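Local coordinates for protein beta-lactamase (Sebaldella termitidis, PDB 6N1N) that probably hydrolyses beta-lactam antibiotics to substituted beta-amino acids, as a serine-type class D beta-lactamase that confers antibiotic resistance, at residues L59-E64 with L90-A95; K88-N91 with E97-A100; S99-Y104 with S136-R141; K115-L120 with Q128-K133. All coordinates share one frame; numbering follows the deposited sequence.

Contact 1: residues L59-E64 with L90-A95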
loop_
_atom_site.group_PDB
_atom_site.type_symbol
_atom_site.label_atom_id
_atom_site.label_comp_id
_atom_site.label_asym_id
_atom_site.label_seq_id
_atom_site.Cartn_x
_atom_site.Cartn_y
_atom_site.Cartn_z
ATOM N N LEU A 59 5.335 9.493 -4.025
ATOM C CA LEU A 59 6.329 9.650 -5.092
ATOM C C LEU A 59 5.929 10.777 -6.027
ATOM O O LEU A 59 6.762 11.610 -6.412
ATOM C CB LEU A 59 6.486 8.362 -5.905
ATOM C CG LEU A 59 7.006 7.098 -5.208
ATOM C CD1 LEU A 59 6.771 5.901 -6.112
ATOM C CD2 LEU A 59 8.459 7.208 -4.848
ATOM N N ILE A 60 4.645 10.812 -6.406
ATOM C CA ILE A 60 4.188 11.793 -7.377
ATOM C C ILE A 60 4.269 13.195 -6.787
ATOM O O ILE A 60 4.718 14.129 -7.453
ATOM C CB ILE A 60 2.763 11.454 -7.855
ATOM C CG1 ILE A 60 2.761 10.151 -8.673
ATOM C CG2 ILE A 60 2.183 12.578 -8.703
ATOM C CD1 ILE A 60 1.380 9.584 -8.969
ATOM N N PHE A 61 3.829 13.371 -5.532
ATOM C CA PHE A 61 3.882 14.689 -4.898
ATOM C C PHE A 61 5.305 15.262 -4.904
ATOM O O PHE A 61 5.505 16.448 -5.198
ATOM C CB PHE A 61 3.366 14.614 -3.456
ATOM C CG PHE A 61 1.857 14.665 -3.312
ATOM C CD1 PHE A 61 1.008 14.361 -4.361
ATOM C CD2 PHE A 61 1.300 14.996 -2.094
ATOM C CE1 PHE A 61 -0.354 14.397 -4.200
ATOM C CE2 PHE A 61 -0.065 15.048 -1.928
ATOM C CZ PHE A 61 -0.890 14.756 -2.983
ATOM N N LEU A 62 6.308 14.446 -4.575
ATOM C CA LEU A 62 7.672 14.947 -4.555
ATOM C C LEU A 62 8.190 15.209 -5.957
ATOM O O LEU A 62 8.792 16.252 -6.214
ATOM C CB LEU A 62 8.580 13.969 -3.812
ATOM C CG LEU A 62 8.244 13.917 -2.331
ATOM C CD1 LEU A 62 8.780 12.646 -1.735
ATOM C CD2 LEU A 62 8.819 15.132 -1.582
ATOM N N GLU A 63 7.981 14.266 -6.879
ATOM C CA GLU A 63 8.523 14.451 -8.226
ATOM C C GLU A 63 7.912 15.669 -8.913
ATOM O O GLU A 63 8.608 16.397 -9.651
ATOM C CB GLU A 63 8.306 13.191 -9.062
ATOM C CG GLU A 63 9.139 13.149 -10.364
ATOM C CD GLU A 63 10.631 13.034 -10.121
ATOM O OE1 GLU A 63 11.024 12.686 -8.993
ATOM O OE2 GLU A 63 11.411 13.263 -11.080
ATOM N N GLU A 64 6.623 15.908 -8.690
ATOM C CA GLU A 64 5.904 17.035 -9.267
ATOM C C GLU A 64 6.024 18.318 -8.448
ATOM O O GLU A 64 5.412 19.327 -8.817
ATOM C CB GLU A 64 4.420 16.684 -9.437
ATOM C CG GLU A 64 4.163 15.651 -10.513
ATOM C CD GLU A 64 4.679 16.119 -11.851
ATOM O OE1 GLU A 64 4.283 17.215 -12.276
ATOM O OE2 GLU A 64 5.503 15.419 -12.463
ATOM N N LEU A 90 0.032 19.609 8.331
ATOM C CA LEU A 90 0.739 18.348 8.201
ATOM C C LEU A 90 1.732 18.409 7.058
ATOM O O LEU A 90 1.452 18.989 6.009
ATOM C CB LEU A 90 -0.228 17.171 7.942
ATOM C CG LEU A 90 -1.286 16.840 8.980
ATOM C CD1 LEU A 90 -2.278 15.799 8.466
ATOM C CD2 LEU A 90 -0.645 16.320 10.266
ATOM N N ASN A 91 2.883 17.785 7.260
ATOM C CA ASN A 91 3.823 17.538 6.187
ATOM C C ASN A 91 3.622 16.127 5.629
ATOM O O ASN A 91 2.817 15.335 6.126
ATOM C CB ASN A 91 5.260 17.777 6.662
ATOM C CG ASN A 91 5.692 16.833 7.771
ATOM O OD1 ASN A 91 5.380 15.643 7.759
ATOM N ND2 ASN A 91 6.432 17.375 8.746
ATOM N N LEU A 92 4.364 15.816 4.562
ATOM C CA LEU A 92 4.175 14.537 3.868
ATOM C C LEU A 92 4.452 13.348 4.780
ATOM O O LEU A 92 3.738 12.335 4.721
ATOM C CB LEU A 92 5.078 14.480 2.640
ATOM C CG LEU A 92 5.009 13.243 1.770
ATOM C CD1 LEU A 92 3.705 13.179 0.979
ATOM C CD2 LEU A 92 6.188 13.204 0.826
ATOM N N ARG A 93 5.497 13.428 5.606
ATOM C CA ARG A 93 5.796 12.325 6.514
ATOM C C ARG A 93 4.624 12.054 7.450
ATOM O O ARG A 93 4.227 10.902 7.652
ATOM C CB ARG A 93 7.059 12.614 7.322
ATOM C CG ARG A 93 7.447 11.436 8.212
ATOM C CD ARG A 93 8.643 11.748 9.090
ATOM N NE ARG A 93 9.838 12.071 8.321
ATOM C CZ ARG A 93 10.689 11.166 7.849
ATOM N NH1 ARG A 93 10.461 9.872 8.033
ATOM N NH2 ARG A 93 11.750 11.557 7.169
ATOM N N GLU A 94 4.072 13.114 8.038
ATOM C CA GLU A 94 2.950 12.987 8.955
ATOM C C GLU A 94 1.684 12.533 8.237
ATOM O O GLU A 94 0.926 11.701 8.749
ATOM C CB GLU A 94 2.700 14.329 9.642
ATOM C CG GLU A 94 3.838 14.872 10.515
ATOM C CD GLU A 94 3.601 16.306 10.925
ATOM O OE1 GLU A 94 3.282 17.130 10.042
ATOM O OE2 GLU A 94 3.727 16.607 12.134
ATOM N N ALA A 95 1.395 13.130 7.086
ATOM C CA ALA A 95 0.197 12.746 6.340
ATOM C C ALA A 95 0.228 11.261 5.975
ATOM O O ALA A 95 -0.802 10.574 6.051
ATOM C CB ALA A 95 0.070 13.622 5.100
#
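In the buried core of the helical region, Leu92, from the first turn of helix 92-98, reaches across to Phe61 and Leu62 on helix 56-63. One leucine supplies both contacts, one with each methyl. CD2 of Leu92 packs on the isobutyl group of Leu62, with CD1 of Leu62 nearest at 3.7 Å; the two side chains pass each other at a slant. CD1 of Leu92 approaches CD2 of the Phe61 ring more loosely, at 4.3 Å. The torsion of Leu92 explains the reach: CG lies anti to the backbone N (chi1 -179°), which carries the fork away from its own helix. Phe61 and Leu92 have the closest alpha carbons, 8.8 Å apart, so the contact depends wholly on side chains, and the surface buried is a modest 118 Å². The helix start beside Leu92 is fixed by a capping box. Glu94 N donates to Asn91 OD1 over 2.9 Å, almost in line with the C=O bond (166°), and Asn91 N returns a bond of 2.9 Å to Glu94 OE1. These reciprocal bonds satisfy backbone N-H groups at the helix start. Around the contact, helix 101-108 touches Leu92 through Phe103 and Tyr104, and the Tyr104 ring also meets Phe61; helix 113-122 reaches Phe61 through Tyr116, while Leu62 rests on helix 166-175.

Contact 2: residues K88-N91 with E97-A100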
loop_
_atom_site.group_PDB
_atom_site.type_symbol
_atom_site.label_atom_id
_atom_site.label_comp_id
_atom_site.label_asym_id
_atom_site.label_seq_id
_atom_site.Cartn_x
_atom_site.Cartn_y
_atom_site.Cartn_z
ATOM N N LYS A 88 -4.495 19.627 12.160
ATOM C CA LYS A 88 -3.337 20.507 12.257
ATOM C C LYS A 88 -2.648 20.528 10.901
ATOM O O LYS A 88 -2.904 19.672 10.055
ATOM C CB LYS A 88 -2.361 20.032 13.326
ATOM C CG LYS A 88 -1.867 18.627 13.109
ATOM C CD LYS A 88 -1.013 18.140 14.273
ATOM C CE LYS A 88 -0.777 16.637 14.189
ATOM N NZ LYS A 88 0.361 16.169 15.039
ATOM N N ASP A 89 -1.771 21.518 10.704
ATOM C CA ASP A 89 -0.929 21.506 9.514
ATOM C C ASP A 89 -0.131 20.206 9.513
ATOM O O ASP A 89 0.317 19.733 10.567
ATOM C CB ASP A 89 0.016 22.708 9.491
ATOM C CG ASP A 89 -0.706 24.041 9.324
ATOM O OD1 ASP A 89 -1.925 24.075 9.004
ATOM O OD2 ASP A 89 -0.030 25.074 9.517
ATOM N N LEU A 90 0.032 19.609 8.331
ATOM C CA LEU A 90 0.739 18.348 8.201
ATOM C C LEU A 90 1.732 18.409 7.058
ATOM O O LEU A 90 1.452 18.989 6.009
ATOM C CB LEU A 90 -0.228 17.171 7.942
ATOM C CG LEU A 90 -1.286 16.840 8.980
ATOM C CD1 LEU A 90 -2.278 15.799 8.466
ATOM C CD2 LEU A 90 -0.645 16.320 10.266
ATOM N N ASN A 91 2.883 17.785 7.260
ATOM C CA ASN A 91 3.823 17.538 6.187
ATOM C C ASN A 91 3.622 16.127 5.629
ATOM O O ASN A 91 2.817 15.335 6.126
ATOM C CB ASN A 91 5.260 17.777 6.662
ATOM C CG ASN A 91 5.692 16.833 7.771
ATOM O OD1 ASN A 91 5.380 15.643 7.759
ATOM N ND2 ASN A 91 6.432 17.375 8.746
ATOM N N GLU A 97 1.987 8.853 7.692
ATOM C CA GLU A 97 1.876 8.085 8.925
ATOM C C GLU A 97 0.443 8.039 9.434
ATOM O O GLU A 97 -0.041 6.980 9.855
ATOM C CB GLU A 97 2.791 8.685 9.978
ATOM C CG GLU A 97 2.678 7.997 11.320
ATOM C CD GLU A 97 3.646 8.559 12.343
ATOM O OE1 GLU A 97 4.642 9.196 11.924
ATOM O OE2 GLU A 97 3.401 8.357 13.559
ATOM N N TYR A 98 -0.251 9.168 9.391
ATOM C CA TYR A 98 -1.608 9.297 9.901
ATOM C C TYR A 98 -2.678 8.944 8.878
ATOM O O TYR A 98 -3.868 8.981 9.212
ATOM C CB TYR A 98 -1.870 10.738 10.362
ATOM C CG TYR A 98 -0.950 11.264 11.412
ATOM C CD1 TYR A 98 -0.422 10.432 12.390
ATOM C CD2 TYR A 98 -0.606 12.613 11.435
ATOM C CE1 TYR A 98 0.433 10.939 13.360
ATOM C CE2 TYR A 98 0.229 13.119 12.387
ATOM C CZ TYR A 98 0.745 12.281 13.352
ATOM O OH TYR A 98 1.579 12.825 14.289
ATOM N N SER A 99 -2.277 8.678 7.636
ATOM C CA SER A 99 -3.219 8.414 6.556
ATOM C C SER A 99 -4.219 9.563 6.431
ATOM O O SER A 99 -5.433 9.361 6.351
ATOM C CB SER A 99 -3.916 7.081 6.788
ATOM O OG SER A 99 -2.927 6.074 6.950
ATOM N N ALA A 100 -3.683 10.780 6.388
ATOM C CA ALA A 100 -4.497 11.999 6.343
ATOM C C ALA A 100 -5.002 12.241 4.925
ATOM O O ALA A 100 -4.316 12.832 4.090
ATOM C CB ALA A 100 -3.703 13.194 6.854
#
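The turn that ends helix 92-98 is a Schellman motif, and the residues bordering it, Tyr98 and Ala100, are met by Leu90 from the loop leading into the same helix. Ser99 leaves the helix with a positive phi of 55°, and Ser99-Ala100-Leu101 probably corresponds to the Ser-X-Val motif of class D enzymes, with leucine in the third place. Leu90 divides its two methyls. CD1 presses on Ala100 CB at 3.4 Å, tighter than usual for two carbons. CD2 lies in the plane of the Tyr98 ring at its edge, 3.9 Å from CD2 of that ring and equally far from its CE2, so Leu90 meets the ring at its edge and not over a face. Lys88 adds a looser contact: its CG sits between the backbone N and the carbonyl carbon (chi1 57°), and the extended chain beyond it crosses Tyr98 at about a right angle. Its NZ ends 3.6 Å from Tyr98 OH, a distance that fits polar proximity and not a hydrogen bond. The side chain of Ala100 is about 9 Å from that of Ser51, the predicted acylated serine. Trp86 NE1 is hydrogen-bonded to Tyr98 O, Ser99 OG to Lys189 NZ on strand 184-195, and Leu90 also leans on Trp102 of helix 101-108.

Contact 3: residues S99-Y104 with S136-R141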
loop_
_atom_site.group_PDB
_atom_site.type_symbol
_atom_site.label_atom_id
_atom_site.label_comp_id
_atom_site.label_asym_id
_atom_site.label_seq_id
_atom_site.Cartn_x
_atom_site.Cartn_y
_atom_site.Cartn_z
ATOM N N SER A 99 -2.277 8.678 7.636
ATOM C CA SER A 99 -3.219 8.414 6.556
ATOM C C SER A 99 -4.219 9.563 6.431
ATOM O O SER A 99 -5.433 9.361 6.351
ATOM C CB SER A 99 -3.916 7.081 6.788
ATOM O OG SER A 99 -2.927 6.074 6.950
ATOM N N ALA A 100 -3.683 10.780 6.388
ATOM C CA ALA A 100 -4.497 11.999 6.343
ATOM C C ALA A 100 -5.002 12.241 4.925
ATOM O O ALA A 100 -4.316 12.832 4.090
ATOM C CB ALA A 100 -3.703 13.194 6.854
ATOM N N LEU A 101 -6.229 11.787 4.654
ATOM C CA LEU A 101 -6.790 11.915 3.318
ATOM C C LEU A 101 -6.796 13.362 2.855
ATOM O O LEU A 101 -6.478 13.643 1.697
ATOM C CB LEU A 101 -8.203 11.326 3.284
ATOM C CG LEU A 101 -8.904 11.447 1.927
ATOM C CD1 LEU A 101 -8.211 10.666 0.800
ATOM C CD2 LEU A 101 -10.356 11.002 2.075
ATOM N N TRP A 102 -7.116 14.316 3.748
ATOM C CA TRP A 102 -7.253 15.699 3.298
ATOM C C TRP A 102 -5.973 16.221 2.652
ATOM O O TRP A 102 -6.034 16.992 1.682
ATOM C CB TRP A 102 -7.702 16.622 4.441
ATOM C CG TRP A 102 -6.672 17.016 5.538
ATOM C CD1 TRP A 102 -6.626 16.522 6.820
ATOM C CD2 TRP A 102 -5.617 17.985 5.453
ATOM N NE1 TRP A 102 -5.609 17.118 7.527
ATOM C CE2 TRP A 102 -4.978 18.025 6.713
ATOM C CE3 TRP A 102 -5.157 18.840 4.441
ATOM C CZ2 TRP A 102 -3.904 18.870 6.978
ATOM C CZ3 TRP A 102 -4.093 19.664 4.706
ATOM C CH2 TRP A 102 -3.468 19.672 5.957
ATOM N N PHE A 103 -4.808 15.805 3.158
ATOM C CA PHE A 103 -3.536 16.269 2.635
ATOM C C PHE A 103 -3.329 15.774 1.214
ATOM O O PHE A 103 -2.930 16.550 0.331
ATOM C CB PHE A 103 -2.425 15.799 3.577
ATOM C CG PHE A 103 -1.005 16.055 3.108
ATOM C CD1 PHE A 103 -0.225 17.026 3.726
ATOM C CD2 PHE A 103 -0.411 15.257 2.130
ATOM C CE1 PHE A 103 1.089 17.226 3.360
ATOM C CE2 PHE A 103 0.919 15.472 1.741
ATOM C CZ PHE A 103 1.653 16.449 2.355
ATOM N N TYR A 104 -3.644 14.505 0.962
ATOM C CA TYR A 104 -3.494 13.966 -0.386
ATOM C C TYR A 104 -4.543 14.510 -1.345
ATOM O O TYR A 104 -4.233 14.768 -2.512
ATOM C CB TYR A 104 -3.486 12.445 -0.312
ATOM C CG TYR A 104 -2.181 11.948 0.273
ATOM C CD1 TYR A 104 -1.063 11.759 -0.526
ATOM C CD2 TYR A 104 -2.057 11.695 1.636
ATOM C CE1 TYR A 104 0.165 11.315 0.012
ATOM C CE2 TYR A 104 -0.858 11.252 2.183
ATOM C CZ TYR A 104 0.252 11.057 1.367
ATOM O OH TYR A 104 1.441 10.615 1.927
ATOM N N SER A 136 -9.721 12.135 -5.869
ATOM C CA SER A 136 -10.092 11.001 -5.019
ATOM C C SER A 136 -10.333 9.717 -5.826
ATOM O O SER A 136 -11.056 8.841 -5.364
ATOM C CB SER A 136 -11.331 11.348 -4.176
ATOM O OG SER A 136 -12.442 11.684 -4.975
ATOM N N PHE A 137 -9.735 9.594 -7.005
ATOM C CA PHE A 137 -9.942 8.417 -7.837
ATOM C C PHE A 137 -9.411 7.142 -7.217
ATOM O O PHE A 137 -9.740 6.059 -7.718
ATOM C CB PHE A 137 -9.284 8.621 -9.213
ATOM C CG PHE A 137 -7.827 8.991 -9.150
ATOM C CD1 PHE A 137 -6.852 8.012 -9.141
ATOM C CD2 PHE A 137 -7.430 10.318 -9.074
ATOM C CE1 PHE A 137 -5.517 8.349 -9.054
ATOM C CE2 PHE A 137 -6.084 10.633 -8.988
ATOM C CZ PHE A 137 -5.152 9.640 -8.976
ATOM N N TRP A 138 -8.616 7.235 -6.152
ATOM C CA TRP A 138 -8.082 6.050 -5.513
ATOM C C TRP A 138 -8.993 5.511 -4.427
ATOM O O TRP A 138 -8.720 4.422 -3.911
ATOM C CB TRP A 138 -6.681 6.337 -4.960
ATOM C CG TRP A 138 -6.605 7.422 -3.971
ATOM C CD1 TRP A 138 -6.657 7.280 -2.621
ATOM C CD2 TRP A 138 -6.404 8.821 -4.221
ATOM N NE1 TRP A 138 -6.500 8.491 -2.004
ATOM C CE2 TRP A 138 -6.375 9.464 -2.957
ATOM C CE3 TRP A 138 -6.262 9.595 -5.375
ATOM C CZ2 TRP A 138 -6.194 10.842 -2.818
ATOM C CZ3 TRP A 138 -6.110 10.972 -5.229
ATOM C CH2 TRP A 138 -6.067 11.574 -3.960
ATOM N N ILE A 139 -10.094 6.209 -4.120
ATOM C CA ILE A 139 -11.064 5.754 -3.128
ATOM C C ILE A 139 -12.476 5.606 -3.687
ATOM O O ILE A 139 -13.368 5.177 -2.953
ATOM C CB ILE A 139 -11.091 6.664 -1.881
ATOM C CG1 ILE A 139 -11.328 8.118 -2.257
ATOM C CG2 ILE A 139 -9.795 6.578 -1.097
ATOM C CD1 ILE A 139 -11.588 9.025 -1.056
ATOM N N ASP A 140 -12.707 5.908 -4.964
ATOM C CA ASP A 140 -14.062 5.913 -5.518
ATOM C C ASP A 140 -14.402 4.697 -6.385
ATOM O O ASP A 140 -15.476 4.669 -7.014
ATOM C CB ASP A 140 -14.297 7.204 -6.302
ATOM C CG ASP A 140 -13.573 7.255 -7.644
ATOM O OD1 ASP A 140 -12.737 6.378 -7.952
ATOM O OD2 ASP A 140 -13.875 8.197 -8.412
ATOM N N ARG A 141 -13.528 3.692 -6.424
ATOM C CA ARG A 141 -13.699 2.424 -7.147
ATOM C C ARG A 141 -13.395 2.539 -8.643
ATOM O O ARG A 141 -13.522 1.530 -9.373
ATOM C CB ARG A 141 -15.107 1.835 -6.934
ATOM C CG ARG A 141 -15.538 1.868 -5.464
ATOM C CD ARG A 141 -16.802 1.076 -5.162
ATOM N NE ARG A 141 -17.973 1.532 -5.910
ATOM C CZ ARG A 141 -18.646 2.652 -5.659
ATOM N NH1 ARG A 141 -18.265 3.469 -4.682
ATOM N NH2 ARG A 141 -19.704 2.962 -6.399
#
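Leu101 holds CG anti to its backbone N (chi1 178°), extending its methyls from helix 101-108 toward Trp138, whose own CG lies between the backbone N and the carbonyl carbon (chi1 59°), swinging the indole toward the helix. The contact belongs to the active-site region of the class D fold: it joins the helix that begins at Leu101, the last residue of what is probably the Ser-X-Val motif, to the loop 136-141. CD1 of Leu101 comes obliquely against the indole, 3.9 Å from Trp138 NE1, while its other methyl, CD2, meets CD1 of Ile139 tip to tip, also at 3.9 Å. Farther along the helix, Tyr104 contributes its base and not its ring: CB is 4.0 Å from Trp138 CZ2. The Tyr104 ring leads away, and its hydroxyl is hydrogen-bonded to Ser58 OG.

The loop has its own bracing. Ile139 N donates to Ser136 O over 3.1 Å, closing a turn that encloses Phe137 and Trp138. The indole also turns its CE3 edge onto the face of the neighbouring Phe137 ring, an edge-to-face (T-shaped) meeting with Trp138 CE3 3.7 Å above the centre of that ring. Phe53, meeting the indole with planes about 15° apart, adds another aromatic neighbour. The Ile139 side chain is about 5 Å from that of Ser51, so this packing borders the probable acylation site. Its clearest link to the chemistry is polar: Trp138 NE1 is hydrogen-bonded to the carboxylate oxygen OQ2 of the carboxylated lysine at position 54.

Contact 4: residues K115-L120 with Q128-K133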
loop_
_atom_site.group_PDB
_atom_site.type_symbol
_atom_site.label_atom_id
_atom_site.label_comp_id
_atom_site.label_asym_id
_atom_site.label_seq_id
_atom_site.Cartn_x
_atom_site.Cartn_y
_atom_site.Cartn_z
ATOM N N LYS A 115 -1.528 14.235 -16.100
ATOM C CA LYS A 115 -0.256 13.959 -15.443
ATOM C C LYS A 115 -0.350 12.718 -14.569
ATOM O O LYS A 115 0.557 11.872 -14.569
ATOM C CB LYS A 115 0.174 15.193 -14.639
ATOM C CG LYS A 115 1.512 15.099 -13.920
ATOM C CD LYS A 115 2.704 14.917 -14.848
ATOM C CE LYS A 115 2.938 16.071 -15.753
ATOM N NZ LYS A 115 4.078 15.751 -16.680
ATOM N N TYR A 116 -1.439 12.581 -13.800
ATOM C CA TYR A 116 -1.642 11.362 -13.033
ATOM C C TYR A 116 -1.669 10.139 -13.936
ATOM O O TYR A 116 -1.051 9.115 -13.623
ATOM C CB TYR A 116 -2.947 11.445 -12.243
ATOM C CG TYR A 116 -2.783 11.896 -10.802
ATOM C CD1 TYR A 116 -2.003 11.182 -9.910
ATOM C CD2 TYR A 116 -3.466 13.004 -10.312
ATOM C CE1 TYR A 116 -1.872 11.566 -8.587
ATOM C CE2 TYR A 116 -3.341 13.388 -8.984
ATOM C CZ TYR A 116 -2.541 12.671 -8.120
ATOM O OH TYR A 116 -2.424 13.077 -6.798
ATOM N N LYS A 117 -2.367 10.230 -15.070
ATOM C CA LYS A 117 -2.411 9.093 -15.990
ATOM C C LYS A 117 -1.021 8.713 -16.478
ATOM O O LYS A 117 -0.722 7.524 -16.644
ATOM C CB LYS A 117 -3.329 9.390 -17.176
ATOM C CG LYS A 117 -4.811 9.312 -16.805
ATOM C CD LYS A 117 -5.699 9.735 -17.962
ATOM C CE LYS A 117 -7.166 9.665 -17.567
ATOM N NZ LYS A 117 -8.054 10.258 -18.602
ATOM N N GLU A 118 -0.148 9.706 -16.687
ATOM C CA GLU A 118 1.233 9.420 -17.070
ATOM C C GLU A 118 1.947 8.597 -16.013
ATOM O O GLU A 118 2.642 7.623 -16.329
ATOM C CB GLU A 118 2.005 10.711 -17.304
ATOM C CG GLU A 118 1.623 11.469 -18.543
ATOM C CD GLU A 118 2.364 12.797 -18.606
ATOM O OE1 GLU A 118 3.380 12.946 -17.881
ATOM O OE2 GLU A 118 1.927 13.685 -19.356
ATOM N N TYR A 119 1.790 8.976 -14.734
ATOM C CA TYR A 119 2.395 8.214 -13.653
ATOM C C TYR A 119 1.782 6.829 -13.508
ATOM O O TYR A 119 2.492 5.857 -13.246
ATOM C CB TYR A 119 2.288 8.994 -12.338
ATOM C CG TYR A 119 3.342 10.072 -12.212
ATOM C CD1 TYR A 119 4.664 9.745 -11.942
ATOM C CD2 TYR A 119 3.021 11.412 -12.387
ATOM C CE1 TYR A 119 5.635 10.730 -11.826
ATOM C CE2 TYR A 119 3.982 12.404 -12.269
ATOM C CZ TYR A 119 5.285 12.055 -11.996
ATOM O OH TYR A 119 6.236 13.048 -11.891
ATOM N N LEU A 120 0.457 6.708 -13.665
ATOM C CA LEU A 120 -0.164 5.391 -13.573
ATOM C C LEU A 120 0.353 4.468 -14.678
ATOM O O LEU A 120 0.502 3.262 -14.446
ATOM C CB LEU A 120 -1.688 5.531 -13.615
ATOM C CG LEU A 120 -2.298 6.343 -12.466
ATOM C CD1 LEU A 120 -3.806 6.422 -12.622
ATOM C CD2 LEU A 120 -1.975 5.811 -11.066
ATOM N N GLN A 128 -5.267 1.604 -14.276
ATOM C CA GLN A 128 -4.822 2.946 -14.654
ATOM C C GLN A 128 -5.978 3.891 -14.944
ATOM O O GLN A 128 -5.801 4.861 -15.678
ATOM C CB GLN A 128 -3.876 2.896 -15.857
ATOM C CG GLN A 128 -2.634 2.048 -15.596
ATOM C CD GLN A 128 -1.667 2.017 -16.762
ATOM O OE1 GLN A 128 -1.593 2.962 -17.541
ATOM N NE2 GLN A 128 -0.927 0.912 -16.898
ATOM N N ILE A 129 -7.139 3.657 -14.327
ATOM C CA ILE A 129 -8.325 4.497 -14.532
ATOM C C ILE A 129 -8.345 5.666 -13.544
ATOM O O ILE A 129 -8.211 5.472 -12.332
ATOM C CB ILE A 129 -9.620 3.672 -14.388
ATOM C CG1 ILE A 129 -9.654 2.446 -15.300
ATOM C CG2 ILE A 129 -10.855 4.571 -14.644
ATOM C CD1 ILE A 129 -9.628 2.725 -16.742
ATOM N N VAL A 130 -8.565 6.872 -14.066
ATOM C CA VAL A 130 -8.841 8.085 -13.287
ATOM C C VAL A 130 -10.236 8.566 -13.673
ATOM O O VAL A 130 -10.467 8.906 -14.836
ATOM C CB VAL A 130 -7.797 9.177 -13.569
ATOM C CG1 VAL A 130 -8.092 10.456 -12.815
ATOM C CG2 VAL A 130 -6.378 8.665 -13.237
ATOM N N SER A 131 -11.160 8.587 -12.703
ATOM C CA SER A 131 -12.511 9.103 -12.904
ATOM C C SER A 131 -12.480 10.626 -13.055
ATOM O O SER A 131 -11.427 11.259 -13.115
ATOM C CB SER A 131 -13.406 8.717 -11.736
ATOM O OG SER A 131 -12.928 9.370 -10.573
ATOM N N GLU A 132 -13.670 11.241 -13.079
ATOM C CA GLU A 132 -13.744 12.696 -13.074
ATOM C C GLU A 132 -13.440 13.268 -11.695
ATOM O O GLU A 132 -13.271 14.489 -11.573
ATOM C CB GLU A 132 -15.128 13.153 -13.557
ATOM C CG GLU A 132 -16.260 13.078 -12.544
ATOM C CD GLU A 132 -16.697 11.679 -12.167
ATOM O OE1 GLU A 132 -16.148 10.684 -12.685
ATOM O OE2 GLU A 132 -17.616 11.588 -11.328
ATOM N N LYS A 133 -13.348 12.414 -10.674
ATOM C CA LYS A 133 -13.076 12.833 -9.294
ATOM C C LYS A 133 -11.558 12.815 -9.142
ATOM O O LYS A 133 -10.963 11.887 -8.590
ATOM C CB LYS A 133 -13.748 11.909 -8.282
ATOM C CG LYS A 133 -15.265 11.718 -8.427
ATOM C CD LYS A 133 -15.754 10.550 -7.556
ATOM C CE LYS A 133 -16.912 9.771 -8.194
ATOM N NZ LYS A 133 -16.546 8.365 -8.604
HETATM O O HOH W 1 -2.292 5.666 -17.697
HETATM O O HOH W 2 -11.071 9.718 -17.016
#
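Lys117 O and Gln128 OE1 are bridged by water 1, which donates to both, at 2.7 Å from Lys117 O and 2.8 Å from Gln128 OE1. This ties a helix carbonyl to the loop just after the Tyr-Gly-Asn motif of class D enzymes. The Gln128 amide also lies against the carbonyl of Leu120: Leu120 O is 3.4 Å from Gln128 CD and stands no nearer to OE1 than to NE2, evidence of packing on the amide and not of a bond. Beyond it, Leu120 CD1 meets Val130 CG2 at 3.5 Å, tight for two methyls. Val130 turns CG2 anti to its carbonyl carbon, toward the helix, where Lys117 CG also lies 4.0 Å from that methyl. The extended lysine chain crosses Val130 at a slant along the outer margin. In the loop, Ser131 OG accepts from Lys133 N over 3.1 Å, making an ST turn, and has a second hydrogen-bond partner in Asp140 OD2. Away from the annotated sites, the contact fastens helix 113-122 to the loop preceding helix 147-159; Leu120 further touches Phe53, and Tyr116 and Tyr119 pack on helix 56-63.

How the contacts relate
From the N terminus, contact 1 opens on helix 56-63 and closes a loop of 25 residues without helix or strand at the start of helix 92-98. Contact 2 overlaps that closure, sharing Leu90 and Asn91, and brings the entry and exit of helix 92-98 together. Its second segment runs into contact 3 through Ser99 and Ala100. Contact 3 then spans 31 residues from helix 101-108 to loop 136-141, and contact 4 lies wholly within this span. The last two are joined by the salt bridge of Asp140 with Lys133. Contact 4 also meets contact 1, where Tyr119 OH is hydrogen-bonded to Glu64 OE2, linking helices 56-63 and 113-122.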